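PDB 5F9P: anthrone oxidase-like protein from Streptomyces ambofaciens, which probably acts as an oxygenase that cleaves a C-C bond, opening ring B oxidatively in the biosynthesis of atypical angucyclines. Local coordinates for residues H9-N14 / N98-T103; T103-A108 / F155-V160; T123-F128 / E215-T220; F128-Q133 / R209-G214. All blocks are in the same frame, centred on the assembly; numbering follows the deposited sequence.

Contact 1: H9-N14 / N98-T103; sequences HLTVLN and NEVAHT
Leu10 brings its CD1 methyl over the backbone of Asn98, 3.5 Å from Asn98 O. Its CG stands opposite the backbone N (chi1 179°), and from there the branch bends back to the second strand. Thr11 carries the contact. Its N donates to Asn98 O at 3.0 Å, and Thr11 O accepts two hydrogen bonds from one residue: Asn98 N lies 2.8 Å from Thr11 O, and Asn98 ND2 lies 2.9 Å from the same Thr11 O. Asn98 ND2 comes in from above the carbonyl plane of Thr11, 36° out of it, while the backbone N is tilted less. One antiparallel hydrogen-bonded pair thus gains a third bond, from a buried side-chain amide that curls back beside its own main chain and is fixed at its nitrogen end. The Thr11 side chain runs on to Val100, its OG1 3.7 Å from Val100 CG2. Past Val12, which turns away, Leu13 sets its CD1 methyl 3.8 Å from Asn98 ND2, the two side chains meeting at about a right angle. Within these segments a single pair is bridged, in keeping with the steep 110° between the strand directions. This is where strands 10-17 and 92-105 meet to close the eight-stranded barrel. Leu161 of strand 155-167 and Ile175 of strand 172-180 also pack on Leu13 and Asn98, and strand 56-63 pairs with the other edge of strand 10-17.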
loop_
_atom_site.group_PDB
_atom_site.type_symbol
_atom_site.label_atom_id
_atom_site.label_comp_id
_atom_site.label_asym_id
_atom_site.label_seq_id
_atom_site.Cartn_x
_atom_site.Cartn_y
_atom_site.Cartn_z
ATOM N N HIS A 9 10.592 6.399 -9.942
ATOM C CA HIS A 9 10.741 6.899 -8.589
ATOM C C HIS A 9 10.526 5.780 -7.554
ATOM O O HIS A 9 10.215 4.639 -7.900
ATOM C CB HIS A 9 9.754 8.038 -8.358
ATOM C CG HIS A 9 8.338 7.659 -8.650
ATOM N ND1 HIS A 9 7.734 7.919 -9.859
ATOM C CD2 HIS A 9 7.418 7.005 -7.900
ATOM C CE1 HIS A 9 6.494 7.460 -9.835
ATOM N NE2 HIS A 9 6.276 6.905 -8.655
ATOM N N LEU A 10 10.694 6.129 -6.285
ATOM C CA LEU A 10 10.595 5.183 -5.189
ATOM C C LEU A 10 9.175 5.167 -4.634
ATOM O O LEU A 10 8.581 6.227 -4.377
ATOM C CB LEU A 10 11.595 5.575 -4.096
ATOM C CG LEU A 10 11.638 4.718 -2.840
ATOM C CD1 LEU A 10 12.155 3.326 -3.174
ATOM C CD2 LEU A 10 12.503 5.378 -1.784
ATOM N N THR A 11 8.619 3.972 -4.462
ATOM C CA THR A 11 7.292 3.846 -3.878
ATOM C C THR A 11 7.386 3.419 -2.419
ATOM O O THR A 11 7.860 2.325 -2.106
ATOM C CB THR A 11 6.401 2.867 -4.673
ATOM O OG1 THR A 11 6.188 3.387 -5.990
ATOM C CG2 THR A 11 5.057 2.716 -3.984
ATOM N N VAL A 12 6.922 4.283 -1.527
ATOM C CA VAL A 12 7.043 4.040 -0.102
ATOM C C VAL A 12 5.669 3.782 0.516
ATOM O O VAL A 12 4.746 4.589 0.363
ATOM C CB VAL A 12 7.738 5.230 0.613
ATOM C CG1 VAL A 12 7.697 5.060 2.125
ATOM C CG2 VAL A 12 9.185 5.362 0.132
ATOM N N LEU A 13 5.532 2.640 1.188
ATOM C CA LEU A 13 4.318 2.335 1.941
ATOM C C LEU A 13 4.595 2.282 3.431
ATOM O O LEU A 13 5.382 1.459 3.904
ATOM C CB LEU A 13 3.677 1.032 1.470
ATOM C CG LEU A 13 2.863 1.133 0.174
ATOM C CD1 LEU A 13 3.706 1.656 -0.991
ATOM C CD2 LEU A 13 2.266 -0.209 -0.168
ATOM N N ASN A 14 3.963 3.192 4.163
ATOM C CA ASN A 14 4.055 3.226 5.613
ATOM C C ASN A 14 2.825 2.542 6.203
ATOM O O ASN A 14 1.698 3.025 6.069
ATOM C CB ASN A 14 4.162 4.660 6.123
ATOM C CG ASN A 14 5.417 5.364 5.646
ATOM O OD1 ASN A 14 6.349 4.733 5.161
ATOM N ND2 ASN A 14 5.457 6.683 5.816
ATOM N N ASN A 98 9.790 0.344 -1.978
ATOM C CA ASN A 98 9.453 -0.591 -3.039
ATOM C C ASN A 98 9.668 -0.020 -4.418
ATOM O O ASN A 98 9.762 1.195 -4.601
ATOM C CB ASN A 98 7.966 -0.962 -2.961
ATOM C CG ASN A 98 7.507 -1.206 -1.552
ATOM O OD1 ASN A 98 7.577 -2.328 -1.050
ATOM N ND2 ASN A 98 7.051 -0.148 -0.890
ATOM N N GLU A 99 9.704 -0.910 -5.398
ATOM C CA GLU A 99 9.556 -0.508 -6.783
ATOM C C GLU A 99 8.320 -1.207 -7.326
ATOM O O GLU A 99 7.918 -2.260 -6.824
ATOM C CB GLU A 99 10.798 -0.853 -7.602
ATOM C CG GLU A 99 11.040 -2.322 -7.792
ATOM C CD GLU A 99 12.385 -2.599 -8.470
ATOM O OE1 GLU A 99 12.659 -3.772 -8.798
ATOM O OE2 GLU A 99 13.169 -1.640 -8.670
ATOM N N VAL A 100 7.693 -0.601 -8.323
ATOM C CA VAL A 100 6.488 -1.165 -8.898
ATOM C C VAL A 100 6.902 -2.272 -9.852
ATOM O O VAL A 100 7.708 -2.043 -10.745
ATOM C CB VAL A 100 5.673 -0.090 -9.646
ATOM C CG1 VAL A 100 4.478 -0.733 -10.367
ATOM C CG2 VAL A 100 5.209 0.986 -8.669
ATOM N N ALA A 101 6.384 -3.481 -9.650
ATOM C CA ALA A 101 6.796 -4.596 -10.495
ATOM C C ALA A 101 5.792 -4.840 -11.622
ATOM O O ALA A 101 6.153 -5.269 -12.717
ATOM C CB ALA A 101 7.000 -5.873 -9.658
ATOM N N HIS A 102 4.526 -4.565 -11.355
ATOM C CA HIS A 102 3.484 -4.930 -12.293
ATOM C C HIS A 102 2.199 -4.154 -12.007
ATOM O O HIS A 102 1.878 -3.891 -10.846
ATOM C CB HIS A 102 3.223 -6.439 -12.177
ATOM C CG HIS A 102 2.293 -6.977 -13.216
ATOM N ND1 HIS A 102 2.721 -7.369 -14.466
ATOM C CD2 HIS A 102 0.957 -7.196 -13.189
ATOM C CE1 HIS A 102 1.687 -7.811 -15.162
ATOM N NE2 HIS A 102 0.607 -7.722 -14.407
ATOM N N THR A 103 1.488 -3.783 -13.067
ATOM C CA THR A 103 0.136 -3.248 -12.938
ATOM C C THR A 103 -0.823 -3.983 -13.870
ATOM O O THR A 103 -0.444 -4.482 -14.936
ATOM C CB THR A 103 0.053 -1.725 -13.225
ATOM O OG1 THR A 103 0.341 -1.466 -14.610
ATOM C CG2 THR A 103 1.030 -0.973 -12.352
#

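Contact 2: T103-A108 / F155-V160; sequences TLTSDA and FRAHVV
Phe155 reaches across to the end of the other strand, and its side chain can be followed outward. CB leaves the backbone with CG swung away from N (chi1 166°), which carries the ring along its own strand. One face lies under Ala157 N, 3.5 Å above the plane, and His158 CB sits at the edge in plane. CE2 comes to 3.8 Å from Ser106 N, obliquely, and CZ ends 4.1 Å from Leu104 O and 4.2 Å from Leu104 CD2. Leu149, in a loop, packs on Phe155. The two strands are antiparallel neighbours in the closed barrel: Leu104 and His158 form a hydrogen-bonded pair, flanked by the non-hydrogen-bonded pairs Thr103-Val159 and Thr105-Ala157. Beyond them Ser106 N donates to Arg156 O at 2.9 Å, from 45° above the carbonyl plane. Arg156 and Ala157 make a classic beta bulge against Gln179, and the Arg156 guanidinium leaves for salt bridges with Asp181 and Asp121. After the strand Thr105 OG1 accepts from Ala108 N at 2.8 Å, an ST motif. A water joins Ser106 OG to Phe155 O, while His158 NE2 is held by Ser176 OG.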
loop_
_atom_site.group_PDB
_atom_site.type_symbol
_atom_site.label_atom_id
_atom_site.label_comp_id
_atom_site.label_asym_id
_atom_site.label_seq_id
_atom_site.Cartn_x
_atom_site.Cartn_y
_atom_site.Cartn_z
ATOM N N THR A 103 1.488 -3.783 -13.067
ATOM C CA THR A 103 0.136 -3.248 -12.938
ATOM C C THR A 103 -0.823 -3.983 -13.870
ATOM O O THR A 103 -0.444 -4.482 -14.936
ATOM C CB THR A 103 0.053 -1.725 -13.225
ATOM O OG1 THR A 103 0.341 -1.466 -14.610
ATOM C CG2 THR A 103 1.030 -0.973 -12.352
ATOM N N LEU A 104 -2.072 -4.050 -13.446
ATOM C CA LEU A 104 -3.125 -4.634 -14.240
ATOM C C LEU A 104 -4.382 -3.831 -13.961
ATOM O O LEU A 104 -4.629 -3.462 -12.817
ATOM C CB LEU A 104 -3.338 -6.089 -13.830
ATOM C CG LEU A 104 -4.556 -6.740 -14.491
ATOM C CD1 LEU A 104 -4.379 -6.773 -16.006
ATOM C CD2 LEU A 104 -4.823 -8.141 -13.918
ATOM N N THR A 105 -5.160 -3.521 -14.995
ATOM C CA THR A 105 -6.468 -2.909 -14.769
ATOM C C THR A 105 -7.549 -3.744 -15.419
ATOM O O THR A 105 -7.274 -4.570 -16.283
ATOM C CB THR A 105 -6.587 -1.458 -15.315
ATOM O OG1 THR A 105 -6.583 -1.479 -16.750
ATOM C CG2 THR A 105 -5.465 -0.558 -14.788
ATOM N N SER A 106 -8.784 -3.510 -15.003
ATOM C CA SER A 106 -9.924 -4.197 -15.577
ATOM C C SER A 106 -9.971 -4.079 -17.100
ATOM O O SER A 106 -10.541 -4.932 -17.774
ATOM C CB SER A 106 -11.223 -3.650 -14.984
ATOM O OG SER A 106 -12.302 -4.490 -15.355
ATOM N N ASP A 107 -9.364 -3.030 -17.642
ATOM C CA ASP A 107 -9.492 -2.751 -19.071
ATOM C C ASP A 107 -8.194 -2.930 -19.864
ATOM O O ASP A 107 -8.220 -3.136 -21.084
ATOM C CB ASP A 107 -10.071 -1.347 -19.270
ATOM C CG ASP A 107 -11.346 -1.134 -18.468
ATOM O OD1 ASP A 107 -12.353 -1.824 -18.763
ATOM O OD2 ASP A 107 -11.338 -0.294 -17.535
ATOM N N ALA A 108 -7.061 -2.874 -19.178
ATOM C CA ALA A 108 -5.784 -2.989 -19.865
ATOM C C ALA A 108 -4.714 -3.748 -19.074
ATOM O O ALA A 108 -4.443 -3.447 -17.902
ATOM C CB ALA A 108 -5.273 -1.605 -20.252
ATOM N N PHE A 155 -13.655 -6.148 -9.972
ATOM C CA PHE A 155 -12.230 -5.890 -9.904
ATOM C C PHE A 155 -11.915 -4.636 -10.697
ATOM O O PHE A 155 -12.393 -4.479 -11.825
ATOM C CB PHE A 155 -11.430 -7.066 -10.458
ATOM C CG PHE A 155 -9.985 -6.735 -10.715
ATOM C CD1 PHE A 155 -9.058 -6.756 -9.681
ATOM C CD2 PHE A 155 -9.557 -6.374 -11.987
ATOM C CE1 PHE A 155 -7.719 -6.449 -9.923
ATOM C CE2 PHE A 155 -8.224 -6.066 -12.232
ATOM C CZ PHE A 155 -7.305 -6.097 -11.189
ATOM N N ARG A 156 -11.112 -3.745 -10.124
ATOM C CA ARG A 156 -10.716 -2.531 -10.844
ATOM C C ARG A 156 -9.254 -2.505 -11.267
ATOM O O ARG A 156 -8.943 -2.152 -12.410
ATOM C CB ARG A 156 -11.022 -1.284 -10.012
ATOM C CG ARG A 156 -12.503 -1.070 -9.756
ATOM C CD ARG A 156 -12.724 0.188 -8.911
ATOM N NE ARG A 156 -14.145 0.474 -8.774
ATOM C CZ ARG A 156 -14.636 1.535 -8.152
ATOM N NH1 ARG A 156 -13.812 2.419 -7.588
ATOM N NH2 ARG A 156 -15.951 1.703 -8.094
ATOM N N ALA A 157 -8.355 -2.853 -10.348
ATOM C CA ALA A 157 -6.922 -2.732 -10.629
ATOM C C ALA A 157 -6.049 -3.484 -9.633
ATOM O O ALA A 157 -6.478 -3.794 -8.508
ATOM C CB ALA A 157 -6.505 -1.237 -10.684
ATOM N N HIS A 158 -4.825 -3.781 -10.055
ATOM C CA HIS A 158 -3.873 -4.505 -9.211
ATOM C C HIS A 158 -2.473 -3.964 -9.417
ATOM O O HIS A 158 -1.985 -3.882 -10.555
ATOM C CB HIS A 158 -3.874 -6.013 -9.510
ATOM C CG HIS A 158 -3.089 -6.827 -8.518
ATOM N ND1 HIS A 158 -2.426 -7.989 -8.860
ATOM C CD2 HIS A 158 -2.876 -6.651 -7.191
ATOM C CE1 HIS A 158 -1.842 -8.496 -7.786
ATOM N NE2 HIS A 158 -2.098 -7.704 -6.760
ATOM N N VAL A 159 -1.837 -3.596 -8.311
ATOM C CA VAL A 159 -0.438 -3.189 -8.307
ATOM C C VAL A 159 0.387 -4.217 -7.538
ATOM O O VAL A 159 0.015 -4.608 -6.421
ATOM C CB VAL A 159 -0.259 -1.812 -7.615
ATOM C CG1 VAL A 159 1.206 -1.399 -7.639
ATOM C CG2 VAL A 159 -1.148 -0.744 -8.286
ATOM N N VAL A 160 1.497 -4.658 -8.120
ATOM C CA VAL A 160 2.400 -5.570 -7.414
ATOM C C VAL A 160 3.701 -4.846 -7.180
ATOM O O VAL A 160 4.312 -4.348 -8.120
ATOM C CB VAL A 160 2.674 -6.870 -8.224
ATOM C CG1 VAL A 160 3.647 -7.790 -7.479
ATOM C CG2 VAL A 160 1.362 -7.600 -8.528
HETATM O O HOH W 1 -13.762 -6.300 -13.902
#

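Contact 3: T123-F128 / E215-T220; sequences TVFTVF and EPYSNT
The first torsions of Val127 and Tyr217 bring the two side chains together: Val127 CG1 is wedged between the backbone N and the carbonyl carbon (chi1 48°), which sets it 3.7 Å from Tyr217 CB, and Tyr217 CG swings away from its own N (chi1 174°), carrying the ring toward Phe125. The valine methyl comes in near the plane of the tyrosine ring, at its edge. The two aromatic rings also meet by their edges, Phe125 CE2 lying 4.3 Å from Tyr217 CD2. On the opposite face of the sheet Thr126 spreads its two branches over two residues of the partner chain. Its OG1 lies 3.2 Å from Ser218 CB, and its CG2 is 4.1 Å from Pro216 CB. The same Thr126 CG2 sits 3.4 Å above one face of the Phe128 ring, toward its rim. Further along, the Val124 and Thr220 side chains lie side by side, their CG2 atoms 4.1 Å apart. Phe125-Asn219 and Val127-Tyr217 are hydrogen-bonded antiparallel pairs, Val124-Thr220 and Thr126-Ser218 non-hydrogen-bonded ones; four backbone bonds join strands 122-130 and 217-228 as neighbours in the barrel. Leu13 and Leu15 of strand 10-17 pack on Phe125 inside, and Trp186 of helix 183-190 on Val124 and Thr220. Main-chain bonds thus fix the register, while Phe125, Val127 and Tyr217 give the inner face an apolar patch beside buried Asn219, whose ND2 bonds to Ser54 O; the other face mixes Val124 with Thr126, Ser218 and Thr220.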
loop_
_atom_site.group_PDB
_atom_site.type_symbol
_atom_site.label_atom_id
_atom_site.label_comp_id
_atom_site.label_asym_id
_atom_site.label_seq_id
_atom_site.Cartn_x
_atom_site.Cartn_y
_atom_site.Cartn_z
ATOM N N THR A 123 -10.071 -0.920 -1.070
ATOM C CA THR A 123 -8.659 -1.199 -1.303
ATOM C C THR A 123 -8.192 -2.369 -0.467
ATOM O O THR A 123 -8.425 -2.423 0.748
ATOM C CB THR A 123 -7.791 0.060 -1.049
ATOM O OG1 THR A 123 -8.152 1.078 -1.998
ATOM C CG2 THR A 123 -6.282 -0.253 -1.198
ATOM N N VAL A 124 -7.529 -3.306 -1.129
ATOM C CA VAL A 124 -7.129 -4.564 -0.502
ATOM C C VAL A 124 -5.604 -4.715 -0.539
ATOM O O VAL A 124 -4.983 -4.595 -1.592
ATOM C CB VAL A 124 -7.826 -5.755 -1.208
ATOM C CG1 VAL A 124 -7.425 -7.094 -0.577
ATOM C CG2 VAL A 124 -9.330 -5.566 -1.159
ATOM N N PHE A 125 -5.010 -4.971 0.624
ATOM C CA PHE A 125 -3.562 -4.904 0.799
ATOM C C PHE A 125 -3.013 -6.153 1.497
ATOM O O PHE A 125 -3.580 -6.622 2.485
ATOM C CB PHE A 125 -3.221 -3.655 1.622
ATOM C CG PHE A 125 -1.782 -3.542 1.999
ATOM C CD1 PHE A 125 -0.836 -3.153 1.068
ATOM C CD2 PHE A 125 -1.371 -3.813 3.293
ATOM C CE1 PHE A 125 0.492 -3.040 1.421
ATOM C CE2 PHE A 125 -0.054 -3.699 3.648
ATOM C CZ PHE A 125 0.889 -3.318 2.709
ATOM N N THR A 126 -1.912 -6.686 0.969
ATOM C CA THR A 126 -1.190 -7.779 1.608
ATOM C C THR A 126 0.300 -7.601 1.393
ATOM O O THR A 126 0.749 -7.366 0.271
ATOM C CB THR A 126 -1.585 -9.169 1.039
ATOM O OG1 THR A 126 -2.993 -9.373 1.191
ATOM C CG2 THR A 126 -0.842 -10.277 1.786
ATOM N N VAL A 127 1.065 -7.714 2.468
ATOM C CA VAL A 127 2.518 -7.783 2.350
ATOM C C VAL A 127 2.937 -9.205 2.680
ATOM O O VAL A 127 2.622 -9.714 3.768
ATOM C CB VAL A 127 3.234 -6.776 3.276
ATOM C CG1 VAL A 127 2.665 -6.837 4.672
ATOM C CG2 VAL A 127 4.739 -7.044 3.297
ATOM N N PHE A 128 3.608 -9.853 1.724
ATOM C CA PHE A 128 4.065 -11.237 1.890
ATOM C C PHE A 128 5.557 -11.265 2.160
ATOM O O PHE A 128 6.349 -10.839 1.308
ATOM C CB PHE A 128 3.862 -12.066 0.618
ATOM C CG PHE A 128 2.456 -12.049 0.055
ATOM C CD1 PHE A 128 2.043 -11.032 -0.781
ATOM C CD2 PHE A 128 1.583 -13.094 0.305
ATOM C CE1 PHE A 128 0.763 -11.028 -1.327
ATOM C CE2 PHE A 128 0.312 -13.099 -0.232
ATOM C CZ PHE A 128 -0.101 -12.066 -1.060
ATOM N N GLU A 215 4.249 -15.106 8.472
ATOM C CA GLU A 215 2.849 -14.712 8.390
ATOM C C GLU A 215 2.712 -13.468 7.516
ATOM O O GLU A 215 3.344 -12.443 7.781
ATOM C CB GLU A 215 2.257 -14.458 9.792
ATOM C CG GLU A 215 0.737 -14.159 9.763
ATOM C CD GLU A 215 0.093 -13.969 11.145
ATOM O OE1 GLU A 215 -1.152 -13.789 11.198
ATOM O OE2 GLU A 215 0.813 -13.996 12.171
ATOM N N PRO A 216 1.917 -13.561 6.446
ATOM C CA PRO A 216 1.651 -12.335 5.680
ATOM C C PRO A 216 0.755 -11.404 6.496
ATOM O O PRO A 216 0.073 -11.870 7.419
ATOM C CB PRO A 216 0.908 -12.844 4.437
ATOM C CG PRO A 216 1.202 -14.353 4.385
ATOM C CD PRO A 216 1.341 -14.761 5.813
ATOM N N TYR A 217 0.775 -10.112 6.188
ATOM C CA TYR A 217 -0.162 -9.175 6.798
ATOM C C TYR A 217 -1.111 -8.668 5.725
ATOM O O TYR A 217 -0.682 -8.137 4.694
ATOM C CB TYR A 217 0.544 -7.987 7.477
ATOM C CG TYR A 217 -0.447 -6.941 7.993
ATOM C CD1 TYR A 217 -0.939 -7.003 9.292
ATOM C CD2 TYR A 217 -0.925 -5.935 7.163
ATOM C CE1 TYR A 217 -1.852 -6.076 9.755
ATOM C CE2 TYR A 217 -1.837 -5.001 7.610
ATOM C CZ TYR A 217 -2.294 -5.074 8.912
ATOM O OH TYR A 217 -3.202 -4.157 9.374
ATOM N N SER A 218 -2.405 -8.835 5.953
ATOM C CA SER A 218 -3.368 -8.277 5.023
ATOM C C SER A 218 -4.384 -7.406 5.749
ATOM O O SER A 218 -4.635 -7.572 6.954
ATOM C CB SER A 218 -4.038 -9.382 4.195
ATOM O OG SER A 218 -4.832 -10.197 5.013
ATOM N N ASN A 219 -4.936 -6.443 5.026
ATOM C CA ASN A 219 -5.989 -5.591 5.577
ATOM C C ASN A 219 -6.690 -4.923 4.411
ATOM O O ASN A 219 -6.209 -4.987 3.271
ATOM C CB ASN A 219 -5.426 -4.566 6.580
ATOM C CG ASN A 219 -6.520 -3.941 7.488
ATOM O OD1 ASN A 219 -7.676 -4.366 7.475
ATOM N ND2 ASN A 219 -6.139 -2.937 8.277
ATOM N N THR A 220 -7.837 -4.314 4.680
ATOM C CA THR A 220 -8.574 -3.611 3.642
ATOM C C THR A 220 -8.716 -2.172 4.099
ATOM O O THR A 220 -8.601 -1.894 5.291
ATOM C CB THR A 220 -9.959 -4.228 3.416
ATOM O OG1 THR A 220 -10.675 -4.239 4.657
ATOM C CG2 THR A 220 -9.829 -5.673 2.897
#

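Contact 4: F128-Q133 / R209-G214; sequences FPVTPQ and RAVVAG
Thr131 and Val211 set their side chains at about a right angle to each other, Thr131 OG1 resting 3.8 Å from Val211 CB. The hydroxyl lies between the threonine's N and carbonyl carbon (chi1 60°), with Thr131 CG2 beside the backbone N, 3.7 Å from Val211 O and 4.0 Å from Ala213 CB. Ala213 points its methyl toward the other segment, where Ala213 CB lies 3.7 Å from Val130 C. Next to this, Val130 and Val211 touch more loosely through Val130 CG1 and Val211 CG2, and both also pack on Ala138 of helix 135-142. Val212 largely turns away, yet its CG2 approaches Phe128 CD2 to 4.1 Å, slanting past the ring. Pro129 lays its CG 3.8 Å from Gly214 C, and the glycine has a positive phi, 135°. Two main-chain bonds tie these pieces together. Thr131 N donates to Val211 O at 2.9 Å, nearly in line with the C=O, whereas Ala213 N reaches Pro129 O, also at 2.9 Å, from 47° above the carbonyl plane. They straddle the single bridge of Val130 with Val212, where the chain leaving helix 199-211 runs against residues 129-131. Chemically, then, the surface joint rests on two backbone bonds, with valine, proline and alanine carbon packed beside them and no charged side chain taking part.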
loop_
_atom_site.group_PDB
_atom_site.type_symbol
_atom_site.label_atom_id
_atom_site.label_comp_id
_atom_site.label_asym_id
_atom_site.label_seq_id
_atom_site.Cartn_x
_atom_site.Cartn_y
_atom_site.Cartn_z
ATOM N N PHE A 128 3.608 -9.853 1.724
ATOM C CA PHE A 128 4.065 -11.237 1.890
ATOM C C PHE A 128 5.557 -11.265 2.160
ATOM O O PHE A 128 6.349 -10.839 1.308
ATOM C CB PHE A 128 3.862 -12.066 0.618
ATOM C CG PHE A 128 2.456 -12.049 0.055
ATOM C CD1 PHE A 128 2.043 -11.032 -0.781
ATOM C CD2 PHE A 128 1.583 -13.094 0.305
ATOM C CE1 PHE A 128 0.763 -11.028 -1.327
ATOM C CE2 PHE A 128 0.312 -13.099 -0.232
ATOM C CZ PHE A 128 -0.101 -12.066 -1.060
ATOM N N PRO A 129 5.963 -11.767 3.335
ATOM C CA PRO A 129 7.390 -12.082 3.461
ATOM C C PRO A 129 7.654 -13.314 2.595
ATOM O O PRO A 129 6.859 -14.255 2.625
ATOM C CB PRO A 129 7.554 -12.410 4.954
ATOM C CG PRO A 129 6.209 -12.861 5.389
ATOM C CD PRO A 129 5.197 -12.122 4.539
ATOM N N VAL A 130 8.727 -13.299 1.814
ATOM C CA VAL A 130 9.044 -14.428 0.937
ATOM C C VAL A 130 10.491 -14.861 1.115
ATOM O O VAL A 130 11.304 -14.135 1.687
ATOM C CB VAL A 130 8.824 -14.061 -0.545
ATOM C CG1 VAL A 130 7.341 -13.729 -0.803
ATOM C CG2 VAL A 130 9.707 -12.900 -0.917
ATOM N N THR A 131 10.809 -16.054 0.635
ATOM C CA THR A 131 12.182 -16.513 0.652
ATOM C C THR A 131 12.935 -15.673 -0.354
ATOM O O THR A 131 12.368 -15.253 -1.370
ATOM C CB THR A 131 12.294 -17.999 0.275
ATOM O OG1 THR A 131 11.780 -18.189 -1.044
ATOM C CG2 THR A 131 11.502 -18.867 1.253
ATOM N N PRO A 132 14.211 -15.404 -0.071
ATOM C CA PRO A 132 15.056 -14.675 -1.020
ATOM C C PRO A 132 15.128 -15.466 -2.319
ATOM O O PRO A 132 15.053 -14.889 -3.408
ATOM C CB PRO A 132 16.420 -14.651 -0.325
ATOM C CG PRO A 132 16.123 -14.902 1.123
ATOM C CD PRO A 132 14.944 -15.811 1.138
ATOM N N GLN A 133 15.226 -16.789 -2.199
ATOM C CA GLN A 133 15.219 -17.654 -3.371
ATOM C C GLN A 133 13.928 -17.484 -4.189
ATOM O O GLN A 133 13.959 -17.485 -5.422
ATOM C CB GLN A 133 15.407 -19.124 -2.959
ATOM C CG GLN A 133 15.585 -20.090 -4.139
ATOM C CD GLN A 133 16.989 -20.039 -4.760
ATOM O OE1 GLN A 133 17.969 -19.763 -4.071
ATOM N NE2 GLN A 133 17.083 -20.324 -6.056
ATOM N N ARG A 209 2.128 -19.328 -2.167
ATOM C CA ARG A 209 2.116 -20.144 -0.950
ATOM C C ARG A 209 3.428 -20.917 -0.763
ATOM O O ARG A 209 3.931 -21.063 0.361
ATOM C CB ARG A 209 0.919 -21.105 -0.979
ATOM C CG ARG A 209 0.900 -22.154 0.146
ATOM C CD ARG A 209 -0.339 -23.032 0.003
ATOM N NE ARG A 209 -0.368 -24.183 0.904
ATOM C CZ ARG A 209 -1.480 -24.642 1.471
ATOM N NH1 ARG A 209 -2.639 -24.033 1.239
ATOM N NH2 ARG A 209 -1.443 -25.704 2.269
ATOM N N ALA A 210 3.997 -21.396 -1.862
ATOM C CA ALA A 210 5.234 -22.178 -1.789
ATOM C C ALA A 210 6.428 -21.381 -1.264
ATOM O O ALA A 210 7.359 -21.956 -0.705
ATOM C CB ALA A 210 5.564 -22.799 -3.156
ATOM N N VAL A 211 6.411 -20.063 -1.449
ATOM C CA VAL A 211 7.581 -19.262 -1.112
ATOM C C VAL A 211 7.346 -18.219 -0.023
ATOM O O VAL A 211 8.237 -17.429 0.264
ATOM C CB VAL A 211 8.193 -18.563 -2.364
ATOM C CG1 VAL A 211 8.606 -19.590 -3.422
ATOM C CG2 VAL A 211 7.217 -17.565 -2.945
ATOM N N VAL A 212 6.160 -18.220 0.582
ATOM C CA VAL A 212 5.896 -17.380 1.755
ATOM C C VAL A 212 6.741 -17.832 2.950
ATOM O O VAL A 212 6.775 -19.016 3.284
ATOM C CB VAL A 212 4.394 -17.400 2.150
ATOM C CG1 VAL A 212 4.196 -16.808 3.533
ATOM C CG2 VAL A 212 3.558 -16.640 1.112
ATOM N N ALA A 213 7.408 -16.884 3.599
ATOM C CA ALA A 213 8.356 -17.206 4.657
ATOM C C ALA A 213 7.979 -16.524 5.970
ATOM O O ALA A 213 8.744 -15.724 6.510
ATOM C CB ALA A 213 9.754 -16.792 4.239
ATOM N N GLY A 214 6.798 -16.824 6.485
ATOM C CA GLY A 214 6.305 -16.118 7.658
ATOM C C GLY A 214 4.854 -15.722 7.462
ATOM O O GLY A 214 4.290 -15.979 6.401
#

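All four contacts reach the same closed eight-stranded antiparallel barrel, consistent with the dimeric alpha/beta-barrel clan of the family. Contacts 1 and 2 share Thr103 and strand 92-105, which crosses strand 10-17 near Asn98 and pairs with strand 155-167 from there on; their centres lie 15 Å apart, and Ala101 N and His102 O probably bond to Val160 between them. The centres of contacts 3 and 4 are 14 Å apart, and the two share Phe128. Leu13 packs on Phe125, linking contacts 1 and 3 through the barrel interior. Along the chain, contact 1 joins strands of the first half, contacts 3 and 4 parts of the second, and contact 2 links the two halves.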